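Local coordinates for KLLA0F20702p (Kluyveromyces lactis, PDB 5Y5A), which probably takes part in bringing telomerase to telomeres, as the yeast Est1 protein that pairs with Cdc13, at residues V231-E236 / S264-D269; F258-L263 / I486-F491. All coordinates share one frame; numbering follows the deposited sequence.

In the fold
Both contacts lie within the Est1 DNA/RNA binding region, with centres about 7 Å apart. Interaction 1 joins the loops flanking the helix pair 235-247 and 251-263. Interaction 2 fixes the end of that pair's second helix to segment 486-491, where a short helix runs into a turn, far on in the sequence. They meet directly. Arg265 NE of interaction 1 forms a 2.6 Å salt bridge with Glu490 OE1 of interaction 2. Ser268 N lies 2.7 Å from Ser261 O, a probable hydrogen bond. A bound peptide, probably the Cdc13 segment, reaches both contacts: Ser233 and Arg265 hydrogen-bond to its backbone, and Lys489 makes a cation-pi contact with one of its aromatic side chains.

Interaction 1. Residues V231-E236 / S264-D269; sequences VPSVGE and SRLPSD
Ser264 and Leu266 grip the carbonyl of Ser233 from opposite faces of its plane. Ser264 OG donates to Ser233 O at 2.8 Å, from well above that plane. Leu266 N donates to Ser233 O at 2.9 Å. In return, Gly235 N donates to Leu266 O at 2.8 Å. The two backbone bonds, Leu266 N to Ser233 O and Gly235 N to Leu266 O, make a single beta bridge between Val234 and Leu266. Gly235, with no side chain, lets its CA come within 4.2 Å of Pro267 CA.

In segment 231-236 a type I turn from Val231 to Val234 leads into helix 235-247. Segment 264-269 is the loop between helices 251-263 and 271-279. The bridge therefore ties the start of one helix to the exit of the next, in a family of the TPR clan.

Ser268 points its hydroxyl at Glu236, with OG anti to its backbone N (chi1 168°). Ser268 OG donates to Glu236 OE1 at 2.7 Å, on the syn side but tilted out of the carboxylate plane. Glu236 is bent at chi2 (68°), which swings the carboxylate over to the serine. The same Ser268 hydroxyl caps Ala270 N ahead of helix 271-279. A water links Glu236 N to Leu266 O.

Near the peptide, Ser233 OG lies 3.9 Å from Leu266 CD1 and is held by the peptide backbone. Ser233 CB faces Arg265 CB at 4.0 Å. Arg265 NE is salt-bridged to Glu490 and NH1 is hydrogen-bonded to the peptide backbone, while Leu266 packs on an apolar peptide side chain.

Interaction 2. Residues F258-L263 / I486-F491; sequences FVRSSL and IMLKEF
Arg260 holds the carbonyl of Met487 end-on with two nitrogens. Arg260 NH1 donates to Met487 O at 2.9 Å, from above the carbonyl plane. Arg260 NH2 reaches Met487 O at 3.0 Å and lies in that plane. Both bonds are bent, at 141° and 137°, since one oxygen serves two donors. The oxygen also sits slightly out of the guanidinium plane.

Each of these nitrogens has a second partner. A water accepts from Arg260 NH2 at 2.9 Å. The same water donates to Lys489 O, also at 2.9 Å, so this carbonyl is reached indirectly. Arg260 NH1 is also bonded to Tyr256 OH. Bends at chi2 and chi3 carry the guanidinium across to segment 486-491.

Met487 lies in the final turn of helix 483-487, and a positive group on its carbonyl would probably complement the partial negative charge there. The chain then makes a type II beta turn from Leu488 to Phe491, closed by Phe491 N to Leu488 O at 3.0 Å. Glu490 takes the positive-phi place in the turn. The contact thus joins helix 251-263 to a turn more than 200 residues later.

Apolar side chains pack on the arginine. Leu488 CD2 lies over one guanidinium face, near its rim, 3.9 Å from Arg260 NH1. Phe491 CD1 comes obliquely within 3.5 Å of Arg260 NE, and its ring is turned steeply to the guanidinium. Leu263 runs alongside Phe491, with CD1 4.2 Å from CE1 of that ring.

In helix 251-263, Phe258 O accepts from Ser261 OG and Ser262 OG, on opposite faces of its plane. Lys489 NZ is satisfied by Leu516 O.

Interaction 1. Residues V231-E236 / S264-D269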
ATOM      1  N   VAL A 231       6.231  10.734  -0.368  1.00 50.41           N
ATOM      2  CA  VAL A 231       5.359  10.934   0.797  1.00 50.06           C
ATOM      3  C   VAL A 231       4.455   9.719   0.998  1.00 48.88           C
ATOM      4  O   VAL A 231       3.264   9.752   0.670  1.00 46.24           O
ATOM      5  CB  VAL A 231       4.454  12.185   0.679  1.00 48.51           C
ATOM      6  CG1 VAL A 231       3.833  12.492   2.028  1.00 48.65           C
ATOM      7  CG2 VAL A 231       5.222  13.392   0.175  1.00 50.53           C
ATOM      8  N   PRO A 232       5.016   8.637   1.549  1.00 46.86           N
ATOM      9  CA  PRO A 232       4.262   7.382   1.665  1.00 40.24           C
ATOM     10  C   PRO A 232       3.074   7.460   2.622  1.00 44.49           C
ATOM     11  O   PRO A 232       2.220   6.576   2.582  1.00 45.38           O
ATOM     12  CB  PRO A 232       5.319   6.392   2.169  1.00 41.67           C
ATOM     13  CG  PRO A 232       6.354   7.257   2.845  1.00 43.42           C
ATOM     14  CD  PRO A 232       6.404   8.509   2.037  1.00 38.91           C
ATOM     15  N   SER A 233       3.003   8.496   3.450  1.00 41.07           N
ATOM     16  CA  SER A 233       1.874   8.637   4.375  1.00 42.19           C
ATOM     17  C   SER A 233       0.535   8.889   3.670  1.00 46.91           C
ATOM     18  O   SER A 233      -0.529   8.650   4.246  1.00 44.83           O
ATOM     19  CB  SER A 233       2.129   9.776   5.361  1.00 44.70           C
ATOM     20  OG  SER A 233       1.965  11.027   4.717  1.00 47.12           O
ATOM     21  N   VAL A 234       0.584   9.378   2.433  1.00 45.21           N
ATOM     22  CA  VAL A 234      -0.633   9.802   1.752  1.00 43.38           C
ATOM     23  C   VAL A 234      -1.365   8.609   1.151  1.00 44.16           C
ATOM     24  O   VAL A 234      -0.899   7.988   0.189  1.00 40.65           O
ATOM     25  CB  VAL A 234      -0.323  10.856   0.667  1.00 49.35           C
ATOM     26  CG1 VAL A 234      -1.519  11.081  -0.246  1.00 46.40           C
ATOM     27  CG2 VAL A 234       0.090  12.161   1.325  1.00 45.71           C
ATOM     28  N   GLY A 235      -2.512   8.290   1.745  1.00 43.79           N
ATOM     29  CA  GLY A 235      -3.305   7.151   1.331  1.00 42.03           C
ATOM     30  C   GLY A 235      -3.809   7.238  -0.096  1.00 47.08           C
ATOM     31  O   GLY A 235      -3.918   6.214  -0.777  1.00 44.52           O
ATOM     32  N   GLU A 236      -4.103   8.457  -0.554  1.00 44.68           N
ATOM     33  CA  GLU A 236      -4.754   8.651  -1.844  1.00 47.71           C
ATOM     34  C   GLU A 236      -3.955   8.047  -2.996  1.00 49.66           C
ATOM     35  O   GLU A 236      -4.527   7.584  -3.981  1.00 52.26           O
ATOM     36  CB  GLU A 236      -5.000  10.138  -2.099  1.00 50.43           C
ATOM     37  CG  GLU A 236      -6.000  10.416  -3.215  1.00 53.21           C
ATOM     38  CD  GLU A 236      -7.424  10.008  -2.855  1.00 55.67           C
ATOM     39  OE1 GLU A 236      -7.750   9.938  -1.647  1.00 45.17           O
ATOM     40  OE2 GLU A 236      -8.223   9.769  -3.787  1.00 59.63           O
ATOM     41  N   SER A 264      -2.771   4.156   6.023  1.00 39.33           N
ATOM     42  CA  SER A 264      -1.552   4.950   6.015  1.00 41.36           C
ATOM     43  C   SER A 264      -1.725   6.083   7.018  1.00 40.68           C
ATOM     44  O   SER A 264      -2.846   6.369   7.436  1.00 39.36           O
ATOM     45  CB  SER A 264      -1.240   5.480   4.610  1.00 46.27           C
ATOM     46  OG  SER A 264      -2.185   6.450   4.190  1.00 44.96           O
ATOM     47  N   ARG A 265      -0.630   6.732   7.399  1.00 40.43           N
ATOM     48  CA  ARG A 265      -0.688   7.746   8.446  1.00 39.02           C
ATOM     49  C   ARG A 265      -1.636   8.899   8.084  1.00 41.54           C
ATOM     50  O   ARG A 265      -2.271   9.488   8.968  1.00 44.43           O
ATOM     51  CB  ARG A 265       0.719   8.283   8.760  1.00 39.31           C
ATOM     52  CG  ARG A 265       0.750   9.213   9.994  1.00 43.15           C
ATOM     53  CD  ARG A 265       2.153   9.323  10.598  1.00 45.49           C
ATOM     54  NE  ARG A 265       3.125   9.792   9.618  1.00 42.21           N
ATOM     55  CZ  ARG A 265       3.427  11.067   9.425  1.00 45.30           C
ATOM     56  NH1 ARG A 265       2.845  12.005  10.166  1.00 47.90           N
ATOM     57  NH2 ARG A 265       4.319  11.406   8.501  1.00 44.89           N
ATOM     58  N   LEU A 266      -1.744   9.206   6.792  1.00 42.89           N
ATOM     59  CA  LEU A 266      -2.758  10.148   6.296  1.00 44.29           C
ATOM     60  C   LEU A 266      -3.674   9.463   5.275  1.00 46.34           C
ATOM     61  O   LEU A 266      -3.486   9.603   4.063  1.00 45.83           O
ATOM     62  CB  LEU A 266      -2.100  11.375   5.666  1.00 50.47           C
ATOM     63  CG  LEU A 266      -1.559  12.417   6.646  1.00 60.28           C
ATOM     64  CD1 LEU A 266      -0.810  13.488   5.895  1.00 62.63           C
ATOM     65  CD2 LEU A 266      -2.704  13.029   7.429  1.00 63.76           C
ATOM     66  N   PRO A 267      -4.689   8.737   5.767  1.00 47.00           N
ATOM     67  CA  PRO A 267      -5.452   7.814   4.913  1.00 46.53           C
ATOM     68  C   PRO A 267      -6.433   8.501   3.960  1.00 49.18           C
ATOM     69  O   PRO A 267      -6.819   9.655   4.174  1.00 51.91           O
ATOM     70  CB  PRO A 267      -6.198   6.946   5.931  1.00 43.72           C
ATOM     71  CG  PRO A 267      -6.407   7.867   7.115  1.00 43.82           C
ATOM     72  CD  PRO A 267      -5.240   8.831   7.132  1.00 41.91           C
ATOM     73  N   SER A 268      -6.834   7.793   2.908  1.00 46.62           N
ATOM     74  CA  SER A 268      -7.878   8.307   2.032  1.00 50.51           C
ATOM     75  C   SER A 268      -9.249   7.992   2.607  1.00 49.67           C
ATOM     76  O   SER A 268      -9.489   6.874   3.055  1.00 49.53           O
ATOM     77  CB  SER A 268      -7.769   7.722   0.625  1.00 44.99           C
ATOM     78  OG  SER A 268      -8.944   8.015  -0.115  1.00 42.60           O
ATOM     79  N   ASP A 269     -10.144   8.975   2.582  1.00 47.23           N
ATOM     80  CA  ASP A 269     -11.538   8.761   2.963  1.00 44.94           C
ATOM     81  C   ASP A 269     -12.260   7.775   2.049  1.00 40.38           C
ATOM     82  O   ASP A 269     -13.210   7.133   2.467  1.00 43.50           O
ATOM     83  CB  ASP A 269     -12.299  10.084   2.963  1.00 62.87           C
ATOM     84  CG  ASP A 269     -12.075  10.882   4.224  1.00 77.31           C
ATOM     85  OD1 ASP A 269     -11.659  10.281   5.239  1.00 81.15           O
ATOM     86  OD2 ASP A 269     -12.326  12.107   4.201  1.00 86.19           O
TER
HETATM   87  O   HOH W   1      -4.860  10.565   1.638  1.00 45.12           O

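Interaction 2. Residues F258-L263 / I486-F491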
ATOM      1  N   PHE A 258      -6.243  -0.744  -1.599  1.00 36.60           N
ATOM      2  CA  PHE A 258      -7.324  -0.102  -0.848  1.00 40.84           C
ATOM      3  C   PHE A 258      -7.057  -0.151   0.657  1.00 40.01           C
ATOM      4  O   PHE A 258      -7.353   0.801   1.377  1.00 39.28           O
ATOM      5  CB  PHE A 258      -8.680  -0.751  -1.162  1.00 43.65           C
ATOM      6  CG  PHE A 258      -9.146  -0.539  -2.586  1.00 47.17           C
ATOM      7  CD1 PHE A 258      -8.653   0.515  -3.346  1.00 39.10           C
ATOM      8  CD2 PHE A 258     -10.073  -1.399  -3.165  1.00 49.90           C
ATOM      9  CE1 PHE A 258      -9.082   0.717  -4.661  1.00 45.09           C
ATOM     10  CE2 PHE A 258     -10.505  -1.207  -4.477  1.00 47.48           C
ATOM     11  CZ  PHE A 258     -10.005  -0.148  -5.226  1.00 46.35           C
ATOM     12  N   VAL A 259      -6.505  -1.264   1.129  1.00 39.52           N
ATOM     13  CA  VAL A 259      -6.197  -1.412   2.547  1.00 31.90           C
ATOM     14  C   VAL A 259      -5.063  -0.471   2.933  1.00 35.60           C
ATOM     15  O   VAL A 259      -5.130   0.194   3.956  1.00 41.14           O
ATOM     16  CB  VAL A 259      -5.816  -2.863   2.895  1.00 36.44           C
ATOM     17  CG1 VAL A 259      -5.180  -2.932   4.276  1.00 36.17           C
ATOM     18  CG2 VAL A 259      -7.053  -3.754   2.832  1.00 34.66           C
ATOM     19  N   ARG A 260      -4.028  -0.400   2.094  1.00 40.26           N
ATOM     20  CA  ARG A 260      -2.925   0.529   2.338  1.00 40.46           C
ATOM     21  C   ARG A 260      -3.415   1.986   2.387  1.00 43.09           C
ATOM     22  O   ARG A 260      -2.843   2.821   3.086  1.00 40.40           O
ATOM     23  CB  ARG A 260      -1.842   0.386   1.263  1.00 37.12           C
ATOM     24  CG  ARG A 260      -1.096  -0.961   1.249  1.00 38.00           C
ATOM     25  CD  ARG A 260      -0.293  -1.193   2.532  1.00 35.59           C
ATOM     26  NE  ARG A 260       0.577  -0.069   2.864  1.00 39.97           N
ATOM     27  CZ  ARG A 260       1.836   0.059   2.454  1.00 44.72           C
ATOM     28  NH1 ARG A 260       2.385  -0.872   1.681  1.00 37.79           N
ATOM     29  NH2 ARG A 260       2.552   1.120   2.820  1.00 40.26           N
ATOM     30  N   SER A 261      -4.472   2.281   1.636  1.00 39.94           N
ATOM     31  CA  SER A 261      -4.942   3.651   1.498  1.00 46.91           C
ATOM     32  C   SER A 261      -5.773   4.043   2.707  1.00 45.79           C
ATOM     33  O   SER A 261      -5.934   5.221   3.001  1.00 42.47           O
ATOM     34  CB  SER A 261      -5.765   3.820   0.218  1.00 44.48           C
ATOM     35  OG  SER A 261      -7.108   3.426   0.438  1.00 41.27           O
ATOM     36  N   SER A 262      -6.300   3.037   3.398  1.00 41.14           N
ATOM     37  CA  SER A 262      -7.155   3.258   4.552  1.00 42.94           C
ATOM     38  C   SER A 262      -6.359   3.318   5.836  1.00 36.05           C
ATOM     39  O   SER A 262      -6.846   3.821   6.831  1.00 39.56           O
ATOM     40  CB  SER A 262      -8.199   2.146   4.681  1.00 41.18           C
ATOM     41  OG  SER A 262      -8.926   1.981   3.486  1.00 42.45           O
ATOM     42  N   LEU A 263      -5.144   2.776   5.811  1.00 41.32           N
ATOM     43  CA  LEU A 263      -4.356   2.581   7.029  1.00 37.31           C
ATOM     44  C   LEU A 263      -3.015   3.327   7.031  1.00 38.91           C
ATOM     45  O   LEU A 263      -2.198   3.137   7.933  1.00 38.85           O
ATOM     46  CB  LEU A 263      -4.097   1.088   7.241  1.00 42.96           C
ATOM     47  CG  LEU A 263      -5.318   0.180   7.372  1.00 40.82           C
ATOM     48  CD1 LEU A 263      -4.853  -1.252   7.485  1.00 34.82           C
ATOM     49  CD2 LEU A 263      -6.109   0.576   8.597  1.00 39.40           C
ATOM     50  N   ILE A 486      10.958  -0.264   3.344  1.00 46.92           N
ATOM     51  CA  ILE A 486      10.529   0.712   2.359  1.00 49.48           C
ATOM     52  C   ILE A 486       9.059   0.531   1.986  1.00 51.45           C
ATOM     53  O   ILE A 486       8.308   1.507   1.906  1.00 54.38           O
ATOM     54  CB  ILE A 486      11.385   0.625   1.088  1.00 50.94           C
ATOM     55  CG1 ILE A 486      12.862   0.839   1.428  1.00 50.57           C
ATOM     56  CG2 ILE A 486      10.923   1.652   0.061  1.00 48.80           C
ATOM     57  CD1 ILE A 486      13.802   0.538   0.277  1.00 46.19           C
ATOM     58  N   MET A 487       8.652  -0.716   1.773  1.00 42.16           N
ATOM     59  CA  MET A 487       7.284  -1.004   1.349  1.00 45.71           C
ATOM     60  C   MET A 487       6.256  -0.568   2.386  1.00 45.89           C
ATOM     61  O   MET A 487       5.173  -0.109   2.032  1.00 46.15           O
ATOM     62  CB  MET A 487       7.123  -2.497   1.045  1.00 40.08           C
ATOM     63  CG  MET A 487       7.982  -2.950  -0.132  1.00 51.01           C
ATOM     64  SD  MET A 487       8.153  -4.740  -0.278  1.00 64.43           S
ATOM     65  CE  MET A 487       6.499  -5.174  -0.813  1.00 71.19           C
ATOM     66  N   LEU A 488       6.609  -0.688   3.662  1.00 42.76           N
ATOM     67  CA  LEU A 488       5.655  -0.458   4.744  1.00 44.39           C
ATOM     68  C   LEU A 488       5.789   0.895   5.466  1.00 49.57           C
ATOM     69  O   LEU A 488       5.204   1.089   6.544  1.00 46.52           O
ATOM     70  CB  LEU A 488       5.778  -1.595   5.763  1.00 38.57           C
ATOM     71  CG  LEU A 488       5.354  -2.969   5.227  1.00 39.63           C
ATOM     72  CD1 LEU A 488       5.388  -4.021   6.329  1.00 40.95           C
ATOM     73  CD2 LEU A 488       3.967  -2.878   4.637  1.00 40.03           C
ATOM     74  N   LYS A 489       6.558   1.823   4.899  1.00 43.66           N
ATOM     75  CA  LYS A 489       6.692   3.145   5.516  1.00 48.34           C
ATOM     76  C   LYS A 489       5.311   3.784   5.664  1.00 41.46           C
ATOM     77  O   LYS A 489       4.532   3.776   4.719  1.00 40.94           O
ATOM     78  CB  LYS A 489       7.620   4.044   4.694  1.00 47.20           C
ATOM     79  CG  LYS A 489       9.059   3.577   4.695  1.00 50.73           C
ATOM     80  CD  LYS A 489       9.900   4.264   3.634  1.00 48.95           C
ATOM     81  CE  LYS A 489      10.298   5.665   4.056  1.00 50.55           C
ATOM     82  NZ  LYS A 489      11.400   6.184   3.193  1.00 45.82           N
ATOM     83  N   GLU A 490       5.017   4.282   6.867  1.00 42.00           N
ATOM     84  CA  GLU A 490       3.743   4.935   7.222  1.00 43.47           C
ATOM     85  C   GLU A 490       2.530   3.999   7.267  1.00 47.57           C
ATOM     86  O   GLU A 490       1.386   4.462   7.343  1.00 45.67           O
ATOM     87  CB  GLU A 490       3.447   6.092   6.266  1.00 36.92           C
ATOM     88  CG  GLU A 490       4.579   7.096   6.160  1.00 43.88           C
ATOM     89  CD  GLU A 490       4.674   8.054   7.346  1.00 52.00           C
ATOM     90  OE1 GLU A 490       4.227   7.717   8.470  1.00 55.04           O
ATOM     91  OE2 GLU A 490       5.204   9.166   7.143  1.00 56.36           O
ATOM     92  N   PHE A 491       2.784   2.692   7.224  1.00 43.36           N
ATOM     93  CA  PHE A 491       1.747   1.680   7.428  1.00 41.09           C
ATOM     94  C   PHE A 491       1.334   1.655   8.897  1.00 44.84           C
ATOM     95  O   PHE A 491       2.144   1.326   9.760  1.00 47.78           O
ATOM     96  CB  PHE A 491       2.265   0.309   6.995  1.00 40.30           C
ATOM     97  CG  PHE A 491       1.224  -0.780   6.953  1.00 41.14           C
ATOM     98  CD1 PHE A 491       0.039  -0.611   6.250  1.00 39.31           C
ATOM     99  CD2 PHE A 491       1.472  -2.008   7.560  1.00 36.98           C
ATOM    100  CE1 PHE A 491      -0.901  -1.635   6.179  1.00 38.69           C
ATOM    101  CE2 PHE A 491       0.541  -3.033   7.491  1.00 38.63           C
ATOM    102  CZ  PHE A 491      -0.652  -2.843   6.795  1.00 38.12           C
TER
HETATM  103  O   HOH W   2       1.851   3.766   3.708  1.00 42.78           O